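Local coordinates for regulatory protein SdiA (Escherichia coli, PDB 4LFU) that acts as a LuxR-type quorum-sensing receptor and transcription factor, binding acyl-homoserine lactone autoinducers of other bacteria and activating transcription, including that of the ftsQAZ cell-division genes, at residues L15-M20 with E24-E29; M163-M166 with E171-M174; R189-G194 with Q229-A234; E199-L204 with N209-H214. All coordinates share one frame; numbering follows the deposited sequence.

Overall arrangement
The contacts follow the chain from ligand-binding to DNA-binding domain. Contacts 1 and 2 belong to the helical layer and exit of the autoinducer-binding domain; their centres lie about 12 Å apart, and they touch where Y27 packs on L165 and I172 and where V26 meets A164. Contact 2 ends in the linker, and contact 3 joins the first and last helices of the C-terminal DNA-binding domain, its centre about 25 Å from that of contact 2 with nearest atoms about 10 Å apart. Contact 4, inside the predicted helix-turn-helix motif, is nested in the loop closed by contact 3; W190 and T191 pack on I200. Contacts 1 and 4 are the most distant, centres about 46 Å apart.

Contact 1: residues L15-M20 with E24-E29; sequences LRFQRM and EEVYHE
M20 lays its thioether over the 24-29 helix. CG packs against CB of E25 at 3.7 Å, SD lies near CA of V26, and CE reaches CB of E29. With CG beside the backbone N (chi1 -79°) and the chain extended, the methyl also comes over one face of the F17 ring, offset toward its rim. F17 presents its edge to CG1 of V26, 4.1 Å from CE1, and its CZ approaches CG of E29.

Two salt bridges border this apolar strip along one edge, away from helix 147-167. NH1 of R16 bonds OE2 of E29 at 2.8 Å; the oxygen lies in the guanidinium plane but is itself approached from above its carboxylate plane. R19 sends NH1 to OE1 of E25, also 2.8 Å, with a weaker bond from NH2 to the same oxygen, while CG of M20 sits over the centre of one face of the R19 guanidinium.

Q33 also bonds OE2 of E29, and E21 N and T22 OG1 hold OE2 of E25. Segments 15-19 and 24-29 run nearly antiparallel (155°), a helical hairpin packed on helix 147-167. Ion pairs thus edge an apolar seam, and further hydrogen bonds fix both carboxylates.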
# COMPACT_ATOMS: atom_id res chain seq x y z
N LEU A 15 -1.67 18.90 -11.77
CA LEU A 15 -1.68 19.13 -13.21
C LEU A 15 -0.27 19.03 -13.80
O LEU A 15 -0.09 18.38 -14.83
CB LEU A 15 -2.37 20.45 -13.55
CG LEU A 15 -3.89 20.34 -13.76
CD1 LEU A 15 -4.62 21.70 -13.58
CD2 LEU A 15 -4.22 19.70 -15.14
N ARG A 16 0.71 19.66 -13.15
CA ARG A 16 2.10 19.57 -13.60
C ARG A 16 2.62 18.15 -13.69
O ARG A 16 3.26 17.81 -14.66
CB ARG A 16 3.03 20.40 -12.71
CG ARG A 16 3.43 21.72 -13.30
CD ARG A 16 4.51 22.36 -12.47
NE ARG A 16 4.18 23.75 -12.19
CZ ARG A 16 4.69 24.47 -11.19
NH1 ARG A 16 5.57 23.92 -10.36
NH2 ARG A 16 4.31 25.73 -11.03
N PHE A 17 2.35 17.31 -12.70
CA PHE A 17 2.81 15.91 -12.74
C PHE A 17 2.01 15.05 -13.70
O PHE A 17 2.55 14.10 -14.29
CB PHE A 17 2.83 15.28 -11.35
CG PHE A 17 4.00 15.69 -10.51
CD1 PHE A 17 5.27 15.14 -10.74
CD2 PHE A 17 3.85 16.62 -9.47
CE1 PHE A 17 6.36 15.51 -9.97
CE2 PHE A 17 4.93 16.98 -8.69
CZ PHE A 17 6.19 16.43 -8.94
N GLN A 18 0.73 15.37 -13.85
CA GLN A 18 -0.13 14.74 -14.87
C GLN A 18 0.45 14.91 -16.28
O GLN A 18 0.52 13.96 -17.06
CB GLN A 18 -1.55 15.33 -14.84
CG GLN A 18 -2.58 14.59 -13.96
CD GLN A 18 -3.88 15.41 -13.77
OE1 GLN A 18 -4.46 15.43 -12.68
NE2 GLN A 18 -4.33 16.09 -14.84
N ARG A 19 0.90 16.12 -16.60
CA ARG A 19 1.31 16.46 -17.96
C ARG A 19 2.76 16.07 -18.33
O ARG A 19 3.15 16.17 -19.48
CB ARG A 19 1.00 17.94 -18.25
CG ARG A 19 2.20 18.87 -18.44
CD ARG A 19 2.60 19.59 -17.16
NE ARG A 19 4.03 19.94 -17.01
CZ ARG A 19 5.06 19.46 -17.73
NH1 ARG A 19 4.88 18.58 -18.72
NH2 ARG A 19 6.30 19.87 -17.46
N MET A 20 3.55 15.60 -17.36
CA MET A 20 4.95 15.24 -17.61
C MET A 20 5.09 14.05 -18.55
O MET A 20 4.31 13.11 -18.47
CB MET A 20 5.70 15.02 -16.30
CG MET A 20 6.10 16.34 -15.67
SD MET A 20 6.53 16.26 -13.94
CE MET A 20 6.17 17.95 -13.44
N GLU A 24 13.12 12.91 -16.50
CA GLU A 24 13.85 14.16 -16.19
C GLU A 24 12.94 15.33 -15.81
O GLU A 24 13.32 16.14 -14.96
CB GLU A 24 14.86 14.55 -17.30
CG GLU A 24 15.22 16.08 -17.44
CD GLU A 24 16.05 16.71 -16.28
OE1 GLU A 24 16.43 16.01 -15.31
OE2 GLU A 24 16.32 17.94 -16.36
N GLU A 25 11.75 15.40 -16.40
CA GLU A 25 10.77 16.43 -16.04
C GLU A 25 10.26 16.24 -14.62
O GLU A 25 9.97 17.21 -13.92
CB GLU A 25 9.55 16.39 -16.97
CG GLU A 25 9.72 16.96 -18.38
CD GLU A 25 8.43 16.78 -19.20
OE1 GLU A 25 7.43 17.50 -18.94
OE2 GLU A 25 8.39 15.88 -20.06
N VAL A 26 10.12 14.97 -14.22
CA VAL A 26 9.72 14.62 -12.85
C VAL A 26 10.84 15.02 -11.86
O VAL A 26 10.58 15.71 -10.87
CB VAL A 26 9.39 13.08 -12.72
CG1 VAL A 26 9.06 12.73 -11.31
CG2 VAL A 26 8.25 12.67 -13.64
N TYR A 27 12.07 14.59 -12.16
CA TYR A 27 13.23 14.90 -11.31
C TYR A 27 13.52 16.39 -11.22
O TYR A 27 13.77 16.90 -10.13
CB TYR A 27 14.47 14.13 -11.73
CG TYR A 27 14.28 12.64 -11.66
CD1 TYR A 27 13.76 12.04 -10.52
CD2 TYR A 27 14.63 11.84 -12.72
CE1 TYR A 27 13.59 10.65 -10.45
CE2 TYR A 27 14.46 10.46 -12.67
CZ TYR A 27 13.94 9.88 -11.53
OH TYR A 27 13.78 8.50 -11.49
N HIS A 28 13.42 17.08 -12.34
CA HIS A 28 13.64 18.52 -12.36
C HIS A 28 12.63 19.28 -11.50
O HIS A 28 13.00 20.22 -10.80
CB HIS A 28 13.65 19.06 -13.80
CG HIS A 28 13.89 20.54 -13.88
ND1 HIS A 28 12.86 21.44 -14.09
CD2 HIS A 28 15.01 21.27 -13.71
CE1 HIS A 28 13.36 22.67 -14.07
NE2 HIS A 28 14.66 22.59 -13.84
N GLU A 29 11.37 18.87 -11.55
CA GLU A 29 10.31 19.46 -10.74
C GLU A 29 10.51 19.22 -9.25
O GLU A 29 10.24 20.10 -8.44
CB GLU A 29 8.92 18.97 -11.19
CG GLU A 29 7.71 19.67 -10.54
CD GLU A 29 7.72 21.20 -10.72
OE1 GLU A 29 8.04 21.67 -11.84
OE2 GLU A 29 7.41 21.92 -9.74

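Contact 2: residues M163-M166 with E171-M174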
# COMPACT_ATOMS: atom_id res chain seq x y z
N MET A 163 3.93 8.23 -8.94
CA MET A 163 2.81 7.87 -9.86
C MET A 163 3.11 8.24 -11.31
O MET A 163 2.90 7.41 -12.22
CB MET A 163 1.47 8.45 -9.40
CG MET A 163 0.92 7.82 -8.08
SD MET A 163 0.89 6.01 -7.97
CE MET A 163 -0.18 5.59 -9.35
N ALA A 164 3.65 9.45 -11.54
CA ALA A 164 4.16 9.81 -12.86
C ALA A 164 5.19 8.81 -13.36
O ALA A 164 5.09 8.31 -14.47
CB ALA A 164 4.74 11.22 -12.86
N LEU A 165 6.19 8.51 -12.54
CA LEU A 165 7.23 7.55 -12.96
C LEU A 165 6.70 6.13 -13.21
O LEU A 165 7.27 5.40 -14.00
CB LEU A 165 8.41 7.53 -11.96
CG LEU A 165 9.25 8.82 -11.87
CD1 LEU A 165 9.94 8.92 -10.52
CD2 LEU A 165 10.26 8.89 -13.00
N MET A 166 5.64 5.74 -12.50
CA MET A 166 4.96 4.47 -12.76
C MET A 166 4.26 4.49 -14.11
O MET A 166 4.39 3.55 -14.88
CB MET A 166 3.98 4.11 -11.65
CG MET A 166 4.62 3.29 -10.52
SD MET A 166 3.44 2.72 -9.29
CE MET A 166 2.96 1.12 -9.94
N GLU A 171 12.22 2.49 -14.52
CA GLU A 171 12.97 1.40 -13.89
C GLU A 171 13.09 1.58 -12.37
O GLU A 171 13.23 0.60 -11.62
CB GLU A 171 14.38 1.32 -14.51
CG GLU A 171 15.07 2.71 -14.47
CD GLU A 171 16.52 2.73 -14.96
OE1 GLU A 171 17.05 3.86 -15.07
OE2 GLU A 171 17.12 1.66 -15.23
N ILE A 172 13.03 2.84 -11.94
CA ILE A 172 13.15 3.19 -10.53
C ILE A 172 11.99 2.58 -9.73
O ILE A 172 12.21 2.12 -8.60
CB ILE A 172 13.29 4.73 -10.31
CG1 ILE A 172 13.96 5.00 -8.95
CG2 ILE A 172 11.94 5.47 -10.51
CD1 ILE A 172 13.94 6.45 -8.47
N VAL A 173 10.80 2.52 -10.33
CA VAL A 173 9.59 2.08 -9.64
C VAL A 173 8.96 0.75 -10.10
O VAL A 173 8.14 0.19 -9.38
CB VAL A 173 8.47 3.15 -9.66
CG1 VAL A 173 8.68 4.17 -8.61
CG2 VAL A 173 8.37 3.82 -11.03
N MET A 174 9.32 0.26 -11.29
CA MET A 174 8.67 -0.94 -11.85
C MET A 174 9.21 -2.28 -11.32
O MET A 174 10.42 -2.50 -11.26
CB MET A 174 8.67 -0.96 -13.39
CG MET A 174 7.95 0.20 -14.10
SD MET A 174 6.36 0.77 -13.47
CE MET A 174 5.25 -0.57 -13.93
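I172 meets L165 where the autoinducer-binding domain, an antiparallel sheet with helices on its two faces, gives way to the linker: the chain leaves helix 147-167, turns, and folds back beside the helix's last turns. CG2 of I172 lies 4.0 Å from CD1 of L165, the two side chains slanting across one another. Y27 of helix 23-36 packs on both residues, and V46 of the sheet touches I172, so this end of the contact belongs to the layer between helices and sheet.

V173 comes next and points its side chain at the helix. Its chi1 of -82° places CG2 between the backbone N and the carbonyl carbon, from where this one methyl reaches several atoms of the helix. V173 CG2 lies 3.8 Å from both L165 CB and M166 CG, and it rests on the peptide between those residues, 3.5 Å from L165 O. V46 packs on V173 as well, while N127 ND2 donates a hydrogen bond to V173 O, tying the linker to the turn between the strands 117-124 and 130-137.

No hydrogen bond joins the two segments; their side chains meet by van der Waals packing. M174 finishes the run: turns at its second and third torsions (-43° and -72°) fold the M174 chain back toward the helix, setting SD 3.7 Å from M166 O.

Contact 3: residues R189-G194 with Q229-A234; sequences RWTAEG and QVACYA
A231 and T191 make the nearer of two apolar touches here, CB of A231 lying 4.1 Å from CG2 of T191. The second is between alanines: CB of A192 stands 4.4 Å from the same CB of A231. One methyl thus serves both partners, and with such small side chains the backbones come close, A192 CA being 5.7 Å from A231 CA. A chi1 of -62° puts the T191 methyl across from its backbone N, aimed at A231. L188, one turn earlier on helix 182-192, also packs on A231.

No hydrogen bond crosses between the segments; the polar bonds lie within them or go elsewhere. OG1 of T191 bonds to I187 O in its own helix and also pairs with Q215 NE2 of helix 208-222. At the end of helix 182-192, G194 N bonds T191 O at 3.0 Å, and the positive phi of the glycine, 96°, completes a Schellman motif that turns the chain away.

Contacts between subunits lie alongside. A231 packs on C232 of the second subunit, and E193 OE1 bonds Y233 OH of that subunit, with the reciprocal bond made as well. Within one chain, the small-residue packing of A192 and T191 on A231 joins helices 182-192 and 227-237, the first and last of the four-helix LuxR-type (GerE) DNA-binding domain.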
# COMPACT_ATOMS: atom_id res chain seq x y z
N ARG A 189 -3.78 -18.36 -8.14
CA ARG A 189 -4.57 -18.17 -6.91
C ARG A 189 -4.83 -19.43 -6.10
O ARG A 189 -4.75 -19.39 -4.87
CB ARG A 189 -5.89 -17.46 -7.22
CG ARG A 189 -5.71 -15.99 -7.58
CD ARG A 189 -7.04 -15.22 -7.52
NE ARG A 189 -7.99 -15.70 -8.54
CZ ARG A 189 -7.98 -15.31 -9.81
NH1 ARG A 189 -7.09 -14.41 -10.24
NH2 ARG A 189 -8.88 -15.80 -10.64
N TRP A 190 -5.15 -20.53 -6.77
CA TRP A 190 -5.36 -21.81 -6.09
C TRP A 190 -4.03 -22.38 -5.58
O TRP A 190 -4.00 -23.06 -4.54
CB TRP A 190 -6.11 -22.85 -6.98
CG TRP A 190 -7.56 -22.51 -7.14
CD1 TRP A 190 -8.15 -21.98 -8.25
CD2 TRP A 190 -8.60 -22.60 -6.15
NE1 TRP A 190 -9.49 -21.76 -8.03
CE2 TRP A 190 -9.79 -22.13 -6.74
CE3 TRP A 190 -8.64 -23.05 -4.81
CZ2 TRP A 190 -11.01 -22.09 -6.06
CZ3 TRP A 190 -9.85 -23.02 -4.12
CH2 TRP A 190 -11.03 -22.53 -4.75
N THR A 191 -2.96 -22.09 -6.32
CA THR A 191 -1.60 -22.46 -5.90
C THR A 191 -1.19 -21.78 -4.57
O THR A 191 -0.70 -22.43 -3.63
CB THR A 191 -0.59 -22.17 -7.04
OG1 THR A 191 -0.95 -22.98 -8.17
CG2 THR A 191 0.87 -22.48 -6.63
N ALA A 192 -1.44 -20.48 -4.51
CA ALA A 192 -1.15 -19.66 -3.35
C ALA A 192 -1.98 -20.05 -2.12
O ALA A 192 -1.61 -19.72 -1.00
CB ALA A 192 -1.36 -18.19 -3.70
N GLU A 193 -3.10 -20.76 -2.35
CA GLU A 193 -3.98 -21.23 -1.28
C GLU A 193 -3.57 -22.60 -0.76
O GLU A 193 -4.18 -23.12 0.17
CB GLU A 193 -5.44 -21.30 -1.73
CG GLU A 193 -6.16 -19.95 -1.81
CD GLU A 193 -6.24 -19.21 -0.48
OE1 GLU A 193 -6.08 -19.79 0.61
OE2 GLU A 193 -6.46 -17.99 -0.53
N GLY A 194 -2.55 -23.19 -1.39
CA GLY A 194 -2.02 -24.48 -0.96
C GLY A 194 -2.57 -25.68 -1.71
O GLY A 194 -2.33 -26.81 -1.29
N GLN A 229 7.80 -19.65 -6.39
CA GLN A 229 8.37 -18.34 -6.73
C GLN A 229 7.39 -17.51 -7.56
O GLN A 229 7.25 -16.30 -7.36
CB GLN A 229 9.74 -18.44 -7.46
CG GLN A 229 10.29 -17.02 -7.74
CD GLN A 229 11.49 -16.93 -8.66
OE1 GLN A 229 12.61 -17.19 -8.24
NE2 GLN A 229 11.27 -16.50 -9.90
N VAL A 230 6.69 -18.16 -8.50
CA VAL A 230 5.68 -17.44 -9.31
C VAL A 230 4.53 -16.92 -8.46
O VAL A 230 4.18 -15.73 -8.52
CB VAL A 230 5.10 -18.31 -10.44
CG1 VAL A 230 4.11 -17.47 -11.27
CG2 VAL A 230 6.20 -18.84 -11.28
N ALA A 231 3.97 -17.80 -7.64
CA ALA A 231 2.88 -17.41 -6.75
C ALA A 231 3.31 -16.33 -5.74
O ALA A 231 2.56 -15.39 -5.49
CB ALA A 231 2.33 -18.65 -6.03
N CYS A 232 4.50 -16.47 -5.17
CA CYS A 232 4.99 -15.48 -4.17
C CYS A 232 5.27 -14.13 -4.77
O CYS A 232 4.96 -13.13 -4.16
CB CYS A 232 6.23 -15.98 -3.45
SG CYS A 232 5.83 -17.30 -2.34
N TYR A 233 5.87 -14.10 -5.96
CA TYR A 233 6.09 -12.85 -6.68
C TYR A 233 4.78 -12.14 -7.04
O TYR A 233 4.62 -10.92 -6.81
CB TYR A 233 6.96 -13.09 -7.92
CG TYR A 233 8.45 -13.01 -7.66
CD1 TYR A 233 9.06 -13.80 -6.70
CD2 TYR A 233 9.26 -12.12 -8.38
CE1 TYR A 233 10.43 -13.74 -6.47
CE2 TYR A 233 10.65 -12.04 -8.15
CZ TYR A 233 11.22 -12.85 -7.20
OH TYR A 233 12.58 -12.79 -6.98
N ALA A 234 3.84 -12.91 -7.57
CA ALA A 234 2.46 -12.46 -7.83
C ALA A 234 1.73 -11.93 -6.59
O ALA A 234 1.08 -10.88 -6.62
CB ALA A 234 1.68 -13.62 -8.42

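Contact 4: residues E199-L204 with N209-H214; sequences EIAMIL and NTVNFH
I200 and A201 meet V211 inside the predicted helix-turn-helix motif, which spans helix 197-204, a short turn and the start of helix 208-222. Helix 208-222 is the recognition helix in LuxR-type domains, the one expected to enter the major groove of DNA.

Reading along 199-204, the packing begins at I200. A chi1 of -61° swings its CG2 branch to the far side from the backbone N, and from there CG2 of I200 meets CG2 of V211 at 3.9 Å. The two side chains cross at about a right angle, branch against branch. I200 also looks back into the domain, where W190 and T191 of helix 182-192 pack on it, so a single isoleucine joins three helices. K195, in the loop before helix 197-204, touches it too.

A201 follows, offering a methyl beside the same valine: its CB is 4.3 Å from CG2 of V211. The small side chain lets the helices approach, and the nearest pair of CA atoms, A201 and V211, is 6.5 Å apart.

V211 carries the whole contact on its side, with I206 of the turn also packing on it. Polar bonds run round the motif: N212 OD1 bonds S197 OG at the start of helix 197-204, and T210 OG1 bonds S207 OG in the turn. CG2 of V211 reaches the backbone too, lying 3.9 Å from A201 N.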
# COMPACT_ATOMS: atom_id res chain seq x y z
N GLU A 199 -5.81 -31.27 -7.00
CA GLU A 199 -6.92 -30.54 -6.40
C GLU A 199 -7.40 -29.40 -7.30
O GLU A 199 -8.60 -29.17 -7.42
CB GLU A 199 -6.53 -30.00 -5.03
CG GLU A 199 -6.52 -31.05 -3.93
CD GLU A 199 -5.88 -30.54 -2.62
OE1 GLU A 199 -4.78 -29.94 -2.66
OE2 GLU A 199 -6.49 -30.76 -1.54
N ILE A 200 -6.46 -28.68 -7.90
CA ILE A 200 -6.80 -27.63 -8.85
C ILE A 200 -7.54 -28.21 -10.08
O ILE A 200 -8.48 -27.60 -10.59
CB ILE A 200 -5.55 -26.77 -9.24
CG1 ILE A 200 -4.97 -26.10 -7.98
CG2 ILE A 200 -5.90 -25.71 -10.29
CD1 ILE A 200 -3.60 -25.44 -8.15
N ALA A 201 -7.11 -29.38 -10.55
CA ALA A 201 -7.76 -30.08 -11.67
C ALA A 201 -9.23 -30.38 -11.37
O ALA A 201 -10.10 -30.17 -12.22
CB ALA A 201 -6.99 -31.36 -12.02
N MET A 202 -9.52 -30.85 -10.15
CA MET A 202 -10.90 -31.09 -9.70
C MET A 202 -11.71 -29.80 -9.53
O MET A 202 -12.85 -29.70 -10.02
CB MET A 202 -10.91 -31.90 -8.40
CG MET A 202 -10.30 -33.30 -8.51
SD MET A 202 -11.04 -34.39 -9.78
CE MET A 202 -12.80 -34.38 -9.33
N ILE A 203 -11.13 -28.79 -8.87
CA ILE A 203 -11.77 -27.47 -8.72
C ILE A 203 -12.24 -26.90 -10.06
O ILE A 203 -13.35 -26.39 -10.17
CB ILE A 203 -10.82 -26.41 -8.08
CG1 ILE A 203 -10.11 -26.94 -6.82
CG2 ILE A 203 -11.55 -25.05 -7.87
CD1 ILE A 203 -10.89 -26.85 -5.55
N LEU A 204 -11.36 -26.94 -11.05
CA LEU A 204 -11.61 -26.31 -12.36
C LEU A 204 -12.15 -27.26 -13.44
O LEU A 204 -12.43 -26.83 -14.55
CB LEU A 204 -10.35 -25.59 -12.87
CG LEU A 204 -9.71 -24.53 -11.96
CD1 LEU A 204 -8.39 -24.03 -12.54
CD2 LEU A 204 -10.66 -23.38 -11.68
N ASN A 209 -2.52 -32.26 -16.56
CA ASN A 209 -1.71 -31.81 -17.69
C ASN A 209 -1.94 -30.37 -18.06
O ASN A 209 -0.99 -29.66 -18.34
CB ASN A 209 -2.00 -32.67 -18.92
CG ASN A 209 -1.13 -33.87 -18.96
OD1 ASN A 209 0.06 -33.78 -19.30
ND2 ASN A 209 -1.69 -35.02 -18.60
N THR A 210 -3.21 -29.97 -18.06
CA THR A 210 -3.60 -28.59 -18.33
C THR A 210 -3.09 -27.64 -17.25
O THR A 210 -2.51 -26.59 -17.57
CB THR A 210 -5.14 -28.47 -18.44
OG1 THR A 210 -5.61 -29.35 -19.48
CG2 THR A 210 -5.57 -27.03 -18.76
N VAL A 211 -3.30 -28.02 -15.98
CA VAL A 211 -2.82 -27.25 -14.84
C VAL A 211 -1.32 -27.03 -14.99
O VAL A 211 -0.87 -25.89 -14.97
CB VAL A 211 -3.16 -27.91 -13.45
CG1 VAL A 211 -2.46 -27.17 -12.32
CG2 VAL A 211 -4.68 -27.94 -13.19
N ASN A 212 -0.57 -28.11 -15.17
CA ASN A 212 0.88 -28.09 -15.27
C ASN A 212 1.38 -27.37 -16.51
O ASN A 212 2.46 -26.78 -16.49
CB ASN A 212 1.49 -29.51 -15.16
CG ASN A 212 1.08 -30.22 -13.86
OD1 ASN A 212 0.90 -29.58 -12.81
ND2 ASN A 212 0.91 -31.54 -13.93
N PHE A 213 0.60 -27.45 -17.59
CA PHE A 213 0.84 -26.66 -18.78
C PHE A 213 0.90 -25.18 -18.42
O PHE A 213 1.88 -24.52 -18.71
CB PHE A 213 -0.29 -26.91 -19.81
CG PHE A 213 -0.13 -26.16 -21.12
CD1 PHE A 213 1.09 -26.15 -21.81
CD2 PHE A 213 -1.23 -25.51 -21.70
CE1 PHE A 213 1.22 -25.48 -23.04
CE2 PHE A 213 -1.11 -24.84 -22.93
CZ PHE A 213 0.12 -24.84 -23.60
N HIS A 214 -0.15 -24.67 -17.81
CA HIS A 214 -0.21 -23.27 -17.38
C HIS A 214 0.91 -22.85 -16.40
O HIS A 214 1.48 -21.78 -16.56
CB HIS A 214 -1.60 -22.92 -16.82
CG HIS A 214 -2.68 -22.98 -17.86
ND1 HIS A 214 -2.75 -22.11 -18.92
CD2 HIS A 214 -3.73 -23.83 -18.00
CE1 HIS A 214 -3.80 -22.39 -19.66
NE2 HIS A 214 -4.41 -23.43 -19.12